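Local coordinates for mitochondrial RNA-binding protein 1 (Trypanosoma brucei, PDB 2GIA) that binds guide RNA together with its partner MRP2 and acts as an RNA matchmaker in mitochondrial RNA editing in trypanosomes, at residues S9-D17 and F127-F138; D60-R68 and G110-Q118. All coordinates share one frame; numbering follows the deposited sequence.

Contact 1: S9-D17 and F127-F138; sequences SLPKFEIHD and FDNHFAVTLEHF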
loop_
_atom_site.group_PDB
_atom_site.type_symbol
_atom_site.label_atom_id
_atom_site.label_comp_id
_atom_site.label_asym_id
_atom_site.label_seq_id
_atom_site.Cartn_x
_atom_site.Cartn_y
_atom_site.Cartn_z
ATOM N N SER B 9 -13.490 -9.100 15.303
ATOM C CA SER B 9 -13.019 -7.829 15.916
ATOM C C SER B 9 -12.456 -6.908 14.831
ATOM O O SER B 9 -11.700 -7.335 13.951
ATOM C CB SER B 9 -11.951 -8.110 16.966
ATOM O OG SER B 9 -10.854 -8.791 16.382
ATOM N N LEU B 10 -12.827 -5.640 14.908
ATOM C CA LEU B 10 -12.389 -4.662 13.925
ATOM C C LEU B 10 -10.921 -4.298 14.035
ATOM O O LEU B 10 -10.318 -4.381 15.108
ATOM C CB LEU B 10 -13.196 -3.368 14.089
ATOM C CG LEU B 10 -14.709 -3.553 14.027
ATOM C CD1 LEU B 10 -15.416 -2.225 14.324
ATOM C CD2 LEU B 10 -15.081 -4.108 12.656
ATOM N N PRO B 11 -10.314 -3.933 12.903
ATOM C CA PRO B 11 -8.914 -3.525 12.949
ATOM C C PRO B 11 -8.941 -2.252 13.802
ATOM O O PRO B 11 -9.873 -1.431 13.640
ATOM C CB PRO B 11 -8.601 -3.169 11.491
ATOM C CG PRO B 11 -9.519 -4.054 10.690
ATOM C CD PRO B 11 -10.818 -4.016 11.521
ATOM N N LYS B 12 -7.965 -2.072 14.684
ATOM C CA LYS B 12 -7.932 -0.884 15.537
ATOM C C LYS B 12 -6.600 -0.702 16.198
ATOM O O LYS B 12 -5.777 -1.610 16.169
ATOM C CB LYS B 12 -8.928 -1.054 16.698
ATOM C CG LYS B 12 -8.544 -2.264 17.626
ATOM C CD LYS B 12 -9.374 -2.291 18.959
ATOM C CE LYS B 12 -8.916 -3.450 19.886
ATOM N NZ LYS B 12 -9.620 -3.439 21.225
ATOM N N PHE B 13 -6.364 0.496 16.757
ATOM C CA PHE B 13 -5.203 0.710 17.612
ATOM C C PHE B 13 -5.708 1.511 18.823
ATOM O O PHE B 13 -6.747 2.187 18.747
ATOM C CB PHE B 13 -4.024 1.420 16.912
ATOM C CG PHE B 13 -4.228 2.893 16.641
ATOM C CD1 PHE B 13 -4.736 3.322 15.396
ATOM C CD2 PHE B 13 -3.866 3.840 17.587
ATOM C CE1 PHE B 13 -4.866 4.707 15.099
ATOM C CE2 PHE B 13 -3.991 5.226 17.324
ATOM C CZ PHE B 13 -4.493 5.666 16.066
ATOM N N GLU B 14 -4.973 1.438 19.932
ATOM C CA GLU B 14 -5.363 2.149 21.130
ATOM C C GLU B 14 -4.171 2.841 21.748
ATOM O O GLU B 14 -3.041 2.371 21.632
ATOM C CB GLU B 14 -5.953 1.156 22.148
ATOM C CG GLU B 14 -7.199 0.445 21.638
ATOM C CD GLU B 14 -7.713 -0.610 22.644
ATOM O OE1 GLU B 14 -8.832 -1.094 22.458
ATOM O OE2 GLU B 14 -6.989 -0.932 23.609
ATOM N N ILE B 15 -4.432 3.977 22.380
ATOM C CA ILE B 15 -3.410 4.726 23.101
ATOM C C ILE B 15 -3.875 4.711 24.568
ATOM O O ILE B 15 -4.906 5.290 24.898
ATOM C CB ILE B 15 -3.365 6.167 22.631
ATOM C CG1 ILE B 15 -2.983 6.172 21.128
ATOM C CG2 ILE B 15 -2.329 6.969 23.427
ATOM C CD1 ILE B 15 -2.959 7.564 20.506
ATOM N N HIS B 16 -3.125 4.034 25.419
ATOM C CA HIS B 16 -3.431 3.951 26.846
ATOM C C HIS B 16 -2.557 4.996 27.508
ATOM O O HIS B 16 -1.346 4.847 27.624
ATOM C CB HIS B 16 -3.127 2.543 27.379
ATOM C CG HIS B 16 -4.033 1.483 26.820
ATOM N ND1 HIS B 16 -4.913 0.767 27.598
ATOM C CD2 HIS B 16 -4.208 1.031 25.551
ATOM C CE1 HIS B 16 -5.588 -0.084 26.843
ATOM N NE2 HIS B 16 -5.178 0.057 25.595
ATOM N N ASP B 17 -3.181 6.076 27.913
ATOM C CA ASP B 17 -2.469 7.163 28.554
ATOM C C ASP B 17 -2.877 7.225 30.037
ATOM O O ASP B 17 -3.683 8.046 30.447
ATOM C CB ASP B 17 -2.819 8.459 27.831
ATOM C CG ASP B 17 -2.025 9.645 28.337
ATOM O OD1 ASP B 17 -2.432 10.793 28.033
ATOM O OD2 ASP B 17 -1.015 9.428 29.035
ATOM N N PHE B 127 -2.353 13.109 18.353
ATOM C CA PHE B 127 -1.616 11.872 17.996
ATOM C C PHE B 127 -0.284 12.453 17.579
ATOM O O PHE B 127 -0.112 12.859 16.419
ATOM C CB PHE B 127 -2.302 11.212 16.800
ATOM C CG PHE B 127 -3.748 10.778 17.102
ATOM C CD1 PHE B 127 -4.005 9.507 17.607
ATOM C CD2 PHE B 127 -4.813 11.653 16.883
ATOM C CE1 PHE B 127 -5.331 9.094 17.895
ATOM C CE2 PHE B 127 -6.157 11.251 17.163
ATOM C CZ PHE B 127 -6.407 9.985 17.663
ATOM N N ASP B 128 0.661 12.451 18.507
ATOM C CA ASP B 128 1.970 13.057 18.248
ATOM C C ASP B 128 3.111 12.046 18.172
ATOM O O ASP B 128 3.008 10.947 18.707
ATOM C CB ASP B 128 2.283 14.099 19.352
ATOM C CG ASP B 128 1.418 15.356 19.233
ATOM O OD1 ASP B 128 0.790 15.545 18.171
ATOM O OD2 ASP B 128 1.384 16.164 20.186
ATOM N N ASN B 129 4.195 12.445 17.522
ATOM C CA ASN B 129 5.363 11.576 17.412
ATOM C C ASN B 129 5.032 10.178 16.873
ATOM O O ASN B 129 4.383 10.069 15.831
ATOM C CB ASN B 129 6.038 11.521 18.786
ATOM C CG ASN B 129 6.304 12.908 19.304
ATOM O OD1 ASN B 129 6.847 13.747 18.579
ATOM N ND2 ASN B 129 5.890 13.180 20.518
ATOM N N HIS B 130 5.472 9.117 17.539
ATOM C CA HIS B 130 5.220 7.779 16.978
ATOM C C HIS B 130 3.724 7.466 16.874
ATOM O O HIS B 130 3.335 6.626 16.060
ATOM C CB HIS B 130 5.965 6.681 17.780
ATOM C CG HIS B 130 5.519 6.581 19.202
ATOM N ND1 HIS B 130 4.568 5.681 19.624
ATOM C CD2 HIS B 130 5.888 7.281 20.300
ATOM C CE1 HIS B 130 4.369 5.826 20.922
ATOM N NE2 HIS B 130 5.158 6.794 21.357
ATOM N N PHE B 131 2.874 8.130 17.678
ATOM C CA PHE B 131 1.434 7.886 17.549
ATOM C C PHE B 131 0.910 8.582 16.276
ATOM O O PHE B 131 -0.113 8.198 15.750
ATOM C CB PHE B 131 0.642 8.449 18.760
ATOM C CG PHE B 131 0.922 7.724 20.046
ATOM C CD1 PHE B 131 0.581 6.399 20.196
ATOM C CD2 PHE B 131 1.566 8.380 21.091
ATOM C CE1 PHE B 131 0.884 5.710 21.406
ATOM C CE2 PHE B 131 1.864 7.702 22.289
ATOM C CZ PHE B 131 1.514 6.370 22.427
ATOM N N ALA B 132 1.576 9.645 15.826
ATOM C CA ALA B 132 1.160 10.288 14.561
ATOM C C ALA B 132 1.470 9.286 13.429
ATOM O O ALA B 132 0.707 9.151 12.476
ATOM C CB ALA B 132 1.967 11.590 14.313
ATOM N N VAL B 133 2.602 8.579 13.534
ATOM C CA VAL B 133 2.934 7.562 12.506
ATOM C C VAL B 133 1.902 6.407 12.554
ATOM O O VAL B 133 1.408 5.931 11.528
ATOM C CB VAL B 133 4.333 7.000 12.760
ATOM C CG1 VAL B 133 4.638 5.816 11.770
ATOM C CG2 VAL B 133 5.345 8.160 12.603
ATOM N N THR B 134 1.568 5.983 13.765
ATOM C CA THR B 134 0.570 4.921 13.966
ATOM C C THR B 134 -0.777 5.330 13.289
ATOM O O THR B 134 -1.390 4.555 12.539
ATOM C CB THR B 134 0.360 4.712 15.493
ATOM O OG1 THR B 134 1.583 4.209 16.064
ATOM C CG2 THR B 134 -0.773 3.735 15.749
ATOM N N LEU B 135 -1.190 6.562 13.522
ATOM C CA LEU B 135 -2.445 7.076 12.955
ATOM C C LEU B 135 -2.381 7.151 11.427
ATOM O O LEU B 135 -3.307 6.731 10.748
ATOM C CB LEU B 135 -2.757 8.477 13.529
ATOM C CG LEU B 135 -4.028 9.089 12.912
ATOM C CD1 LEU B 135 -5.265 8.290 13.369
ATOM C CD2 LEU B 135 -4.166 10.510 13.366
ATOM N N GLU B 136 -1.314 7.731 10.883
ATOM C CA GLU B 136 -1.162 7.789 9.427
ATOM C C GLU B 136 -1.253 6.383 8.803
ATOM O O GLU B 136 -1.980 6.187 7.811
ATOM C CB GLU B 136 0.213 8.399 9.046
ATOM C CG GLU B 136 0.342 9.916 9.339
ATOM C CD GLU B 136 1.781 10.443 9.263
ATOM O OE1 GLU B 136 1.943 11.677 9.205
ATOM O OE2 GLU B 136 2.748 9.632 9.283
ATOM N N HIS B 137 -0.495 5.416 9.346
ATOM C CA HIS B 137 -0.535 4.066 8.772
ATOM C C HIS B 137 -1.927 3.439 8.854
ATOM O O HIS B 137 -2.379 2.777 7.908
ATOM C CB HIS B 137 0.491 3.169 9.462
ATOM C CG HIS B 137 1.892 3.373 8.948
ATOM N ND1 HIS B 137 2.534 2.453 8.157
ATOM C CD2 HIS B 137 2.727 4.438 9.055
ATOM C CE1 HIS B 137 3.707 2.943 7.782
ATOM N NE2 HIS B 137 3.841 4.151 8.312
ATOM N N PHE B 138 -2.607 3.664 9.988
ATOM C CA PHE B 138 -3.940 3.107 10.172
ATOM C C PHE B 138 -4.917 3.697 9.163
ATOM O O PHE B 138 -5.715 2.987 8.577
ATOM C CB PHE B 138 -4.462 3.391 11.618
ATOM C CG PHE B 138 -5.765 2.704 11.932
ATOM C CD1 PHE B 138 -6.993 3.304 11.615
ATOM C CD2 PHE B 138 -5.756 1.404 12.446
ATOM C CE1 PHE B 138 -8.234 2.608 11.801
ATOM C CE2 PHE B 138 -6.976 0.692 12.642
ATOM C CZ PHE B 138 -8.227 1.301 12.317
#

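Contact 2: D60-R68 and G110-Q118; sequences DADRRISVR and GKVHRVASQ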
loop_
_atom_site.group_PDB
_atom_site.type_symbol
_atom_site.label_atom_id
_atom_site.label_comp_id
_atom_site.label_asym_id
_atom_site.label_seq_id
_atom_site.Cartn_x
_atom_site.Cartn_y
_atom_site.Cartn_z
ATOM N N ASP B 60 -13.168 4.115 32.112
ATOM C CA ASP B 60 -14.611 4.113 32.310
ATOM C C ASP B 60 -15.458 4.048 31.050
ATOM O O ASP B 60 -15.802 5.095 30.486
ATOM C CB ASP B 60 -14.999 5.356 33.097
ATOM C CG ASP B 60 -16.419 5.283 33.656
ATOM O OD1 ASP B 60 -17.118 4.276 33.387
ATOM O OD2 ASP B 60 -16.816 6.247 34.356
ATOM N N ALA B 61 -15.815 2.837 30.633
ATOM C CA ALA B 61 -16.645 2.661 29.430
ATOM C C ALA B 61 -17.991 3.343 29.574
ATOM O O ALA B 61 -18.600 3.713 28.568
ATOM C CB ALA B 61 -16.854 1.186 29.132
ATOM N N ASP B 62 -18.471 3.549 30.808
ATOM C CA ASP B 62 -19.766 4.181 30.929
ATOM C C ASP B 62 -19.755 5.684 30.784
ATOM O O ASP B 62 -20.810 6.308 30.830
ATOM C CB ASP B 62 -20.438 3.778 32.237
ATOM C CG ASP B 62 -20.593 2.294 32.345
ATOM O OD1 ASP B 62 -21.188 1.681 31.433
ATOM O OD2 ASP B 62 -20.092 1.737 33.332
ATOM N N ARG B 63 -18.571 6.279 30.610
ATOM C CA ARG B 63 -18.480 7.709 30.392
ATOM C C ARG B 63 -17.687 7.950 29.081
ATOM O O ARG B 63 -16.994 8.943 28.936
ATOM C CB ARG B 63 -17.801 8.389 31.588
ATOM C CG ARG B 63 -18.805 8.602 32.777
ATOM C CD ARG B 63 -18.221 9.443 33.930
ATOM N NE ARG B 63 -17.119 10.324 33.532
ATOM C CZ ARG B 63 -17.253 11.530 32.982
ATOM N NH1 ARG B 63 -18.459 12.050 32.751
ATOM N NH2 ARG B 63 -16.165 12.210 32.648
ATOM N N ARG B 64 -17.838 7.054 28.114
ATOM C CA ARG B 64 -17.060 7.186 26.881
ATOM C C ARG B 64 -17.607 8.172 25.862
ATOM O O ARG B 64 -18.774 8.574 25.903
ATOM C CB ARG B 64 -16.917 5.806 26.205
ATOM C CG ARG B 64 -18.216 5.293 25.596
ATOM C CD ARG B 64 -18.042 3.851 25.124
ATOM N NE ARG B 64 -19.238 3.342 24.472
ATOM C CZ ARG B 64 -20.313 2.892 25.110
ATOM N NH1 ARG B 64 -20.362 2.883 26.441
ATOM N NH2 ARG B 64 -21.338 2.434 24.420
ATOM N N ILE B 65 -16.722 8.573 24.949
ATOM C CA ILE B 65 -17.078 9.390 23.820
ATOM C C ILE B 65 -16.976 8.371 22.664
ATOM O O ILE B 65 -16.049 7.555 22.627
ATOM C CB ILE B 65 -16.052 10.528 23.607
ATOM C CG1 ILE B 65 -16.333 11.626 24.624
ATOM C CG2 ILE B 65 -16.121 11.068 22.166
ATOM C CD1 ILE B 65 -15.135 12.502 24.876
ATOM N N SER B 66 -17.916 8.409 21.720
ATOM C CA SER B 66 -17.860 7.488 20.602
ATOM C C SER B 66 -18.446 8.139 19.354
ATOM O O SER B 66 -19.652 8.412 19.282
ATOM C CB SER B 66 -18.610 6.180 20.935
ATOM O OG SER B 66 -18.282 5.211 19.967
ATOM N N VAL B 67 -17.594 8.419 18.368
ATOM C CA VAL B 67 -18.068 9.072 17.160
ATOM C C VAL B 67 -17.852 8.185 15.933
ATOM O O VAL B 67 -16.903 7.394 15.874
ATOM C CB VAL B 67 -17.376 10.457 16.916
ATOM C CG1 VAL B 67 -17.704 11.433 18.111
ATOM C CG2 VAL B 67 -15.867 10.317 16.807
ATOM N N ARG B 68 -18.726 8.359 14.950
ATOM C CA ARG B 68 -18.656 7.547 13.728
ATOM C C ARG B 68 -18.504 8.499 12.553
ATOM O O ARG B 68 -19.274 9.443 12.437
ATOM C CB ARG B 68 -19.962 6.729 13.639
ATOM C CG ARG B 68 -20.041 5.773 12.482
ATOM C CD ARG B 68 -21.495 5.284 12.347
ATOM N NE ARG B 68 -21.556 3.872 12.012
ATOM C CZ ARG B 68 -21.389 2.873 12.877
ATOM N NH1 ARG B 68 -21.155 3.115 14.163
ATOM N NH2 ARG B 68 -21.440 1.616 12.441
ATOM N N GLY B 110 -13.144 19.344 19.007
ATOM C CA GLY B 110 -14.421 20.018 18.798
ATOM C C GLY B 110 -15.423 19.701 19.887
ATOM O O GLY B 110 -15.068 19.440 21.045
ATOM N N LYS B 111 -16.685 19.641 19.486
ATOM C CA LYS B 111 -17.781 19.384 20.414
ATOM C C LYS B 111 -18.354 17.985 20.198
ATOM O O LYS B 111 -18.639 17.610 19.070
ATOM C CB LYS B 111 -18.870 20.440 20.168
ATOM C CG LYS B 111 -18.389 21.867 20.544
ATOM C CD LYS B 111 -19.511 22.896 20.521
ATOM C CE LYS B 111 -19.040 24.252 21.099
ATOM N NZ LYS B 111 -18.505 24.137 22.510
ATOM N N VAL B 112 -18.543 17.237 21.274
ATOM C CA VAL B 112 -19.084 15.868 21.160
ATOM C C VAL B 112 -19.906 15.635 22.429
ATOM O O VAL B 112 -19.886 16.446 23.349
ATOM C CB VAL B 112 -17.959 14.796 21.223
ATOM C CG1 VAL B 112 -16.970 15.011 20.069
ATOM C CG2 VAL B 112 -17.179 14.913 22.575
ATOM N N HIS B 113 -20.613 14.524 22.506
ATOM C CA HIS B 113 -21.283 14.269 23.786
ATOM C C HIS B 113 -20.853 12.883 24.240
ATOM O O HIS B 113 -20.400 12.091 23.408
ATOM C CB HIS B 113 -22.794 14.393 23.625
ATOM C CG HIS B 113 -23.379 13.499 22.587
ATOM N ND1 HIS B 113 -23.507 12.137 22.766
ATOM C CD2 HIS B 113 -23.908 13.775 21.371
ATOM C CE1 HIS B 113 -24.095 11.609 21.701
ATOM N NE2 HIS B 113 -24.348 12.580 20.841
ATOM N N ARG B 114 -20.893 12.612 25.544
ATOM C CA ARG B 114 -20.543 11.286 26.037
ATOM C C ARG B 114 -21.711 10.316 25.871
ATOM O O ARG B 114 -22.821 10.729 25.473
ATOM C CB ARG B 114 -20.089 11.363 27.484
ATOM C CG ARG B 114 -18.765 12.071 27.569
ATOM C CD ARG B 114 -18.105 12.105 28.922
ATOM N NE ARG B 114 -16.944 12.975 28.762
ATOM C CZ ARG B 114 -15.723 12.560 28.441
ATOM N NH1 ARG B 114 -15.452 11.243 28.274
ATOM N NH2 ARG B 114 -14.789 13.479 28.200
ATOM N N VAL B 115 -21.477 9.027 26.124
ATOM C CA VAL B 115 -22.555 8.047 25.962
ATOM C C VAL B 115 -23.702 8.378 26.894
ATOM O O VAL B 115 -23.486 8.814 28.034
ATOM C CB VAL B 115 -22.134 6.588 26.274
ATOM C CG1 VAL B 115 -21.341 6.021 25.136
ATOM C CG2 VAL B 115 -21.373 6.537 27.581
ATOM N N ALA B 116 -24.915 8.165 26.390
ATOM C CA ALA B 116 -26.134 8.426 27.142
ATOM C C ALA B 116 -26.121 9.801 27.802
ATOM O O ALA B 116 -26.276 9.913 29.019
ATOM C CB ALA B 116 -26.338 7.332 28.197
ATOM N N SER B 117 -25.911 10.837 26.993
ATOM C CA SER B 117 -25.892 12.222 27.464
ATOM C C SER B 117 -26.030 13.098 26.215
ATOM O O SER B 117 -25.475 12.772 25.160
ATOM C CB SER B 117 -24.583 12.526 28.198
ATOM O OG SER B 117 -24.655 13.728 28.951
ATOM N N GLN B 118 -26.797 14.180 26.333
ATOM C CA GLN B 118 -27.030 15.111 25.234
ATOM C C GLN B 118 -26.270 16.408 25.494
ATOM O O GLN B 118 -26.269 17.324 24.665
ATOM C CB GLN B 118 -28.530 15.421 25.101
ATOM C CG GLN B 118 -29.366 14.279 24.549
ATOM C CD GLN B 118 -29.038 13.958 23.093
ATOM O OE1 GLN B 118 -29.673 13.095 22.476
ATOM N NE2 GLN B 118 -28.041 14.650 22.540
HETATM O O HOH W 1 -21.665 9.380 29.776
HETATM O O HOH W 2 -20.218 9.904 21.974
#

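Contact 1: S9-D17 and F127-F138
Phe-13 and Phe-138 form an offset edge-to-face pair. The edge of Phe-13 is turned to the face of Phe-138, with the ring planes at 67° and the centroids 5.5 Å apart. Thr-134 covers one face of the Phe-13 ring with its methyl. CG2 lies 3.7 Å from the centroid of that ring, a CH-pi contact. The torsion of Thr-134 puts this methyl opposite the backbone N (OG1 at chi1 -65°) and leads it out to the strand. Leu-135 CD1 comes up in the plane of the Phe-13 ring, 3.8 Å from Phe-13 CZ. The Phe-138 ring also reaches the start of the strand, where its CE2 is 3.4 Å from Lys-12 CA. Its CZ edge faces Pro-11 O.

Ile-15 makes the second cluster. Its CG2 sits over a face of the Phe-131 ring, again as a CH-pi contact. Its other branch reaches inward, and CD1 is 3.6 Å from Phe-127 CD1.

Strand 12-17 and helix 130-138 run nearly antiparallel, their axes at 162°. The helix packs alongside strand 12-17, outermost within this chain in the four-stranded sheet, while Phe-127 comes from the other sheet. Phe-190 of the MRP2 chain meets the ring of Phe-138. Lys-12 and Glu-14 point away and pair in a salt bridge. The strand therefore turns an apolar side to a largely aromatic surface of segment 127-138, and a charged side away from it.

Contact 2: D60-R68 and G110-Q118
Asp-62 meets Val-115 through its backbone, with O 3.3 Å from Val-115 CG2. The turn before it is an Asx turn, in which Asp-60 OD1 accepts from Asp-62 N. Water 1 donates to Val-115 O and, weakly, to Asp-62 O. Arg-63 O accepts from Arg-114 NH1 at 2.8 Å. The oxygen lies in the guanidinium plane of Arg-114, and the N-H approaches nearly along the C=O axis. The Arg-63 side chain bends at chi3 (24°) and brings its NH2 over one face of the Arg-114 guanidinium. The two planes are 31° apart. Glu-121 forms a salt bridge with Arg-114 and probably offsets this nearness of like charges.

Arg-64 O accepts from Val-115 N at 2.7 Å. The Arg-64 guanidinium lies flat against Val-115, with CG1 3.3 Å above the centre of its plane. Arg-64 NH1 donates to Ala-61 O, which lies in the guanidinium plane, and this bond fixes how the group is turned. The bonds to Arg-114 and Val-115 join the chain leading into strand 65-68 of the four-stranded sheet to the chain leaving strand 111-112 of the five-stranded sheet.

Ile-65 CD1 covers the other face of the Arg-114 guanidinium, 3.5 Å from Arg-114 NH2. It also touches Val-112 CG2 at 3.9 Å. Ser-66 N donates to water 2, which donates to His-113 O. Val-67 CG1 packs on Val-112 CG1, 4.1 Å away, and Trp-123 and Leu-97 also cover Val-112.

The modelled chain begins at Ser-9 and runs into strand 12-17, the first half of contact 1. It then makes strands 26-33 and 36-43 before reaching 60-68, where contact 2 opens. Helix 71-81 and the strands up to 105-109 follow. Segment 110-118 closes this inner loop. Strand 121-128 leads on to helix 130-145, and contact 1 closes the outer loop. Contact 2 is thus nested inside contact 1. Each uses one outermost strand of the four-stranded sheet. Contact 1 joins 12-17 to the end of strand 121-128 and to the helix after it; contact 2 joins 65-68 to strand 111-112 and the chain leaving it. Their centres are about 20 Å apart, on opposite sides of the chain's centre.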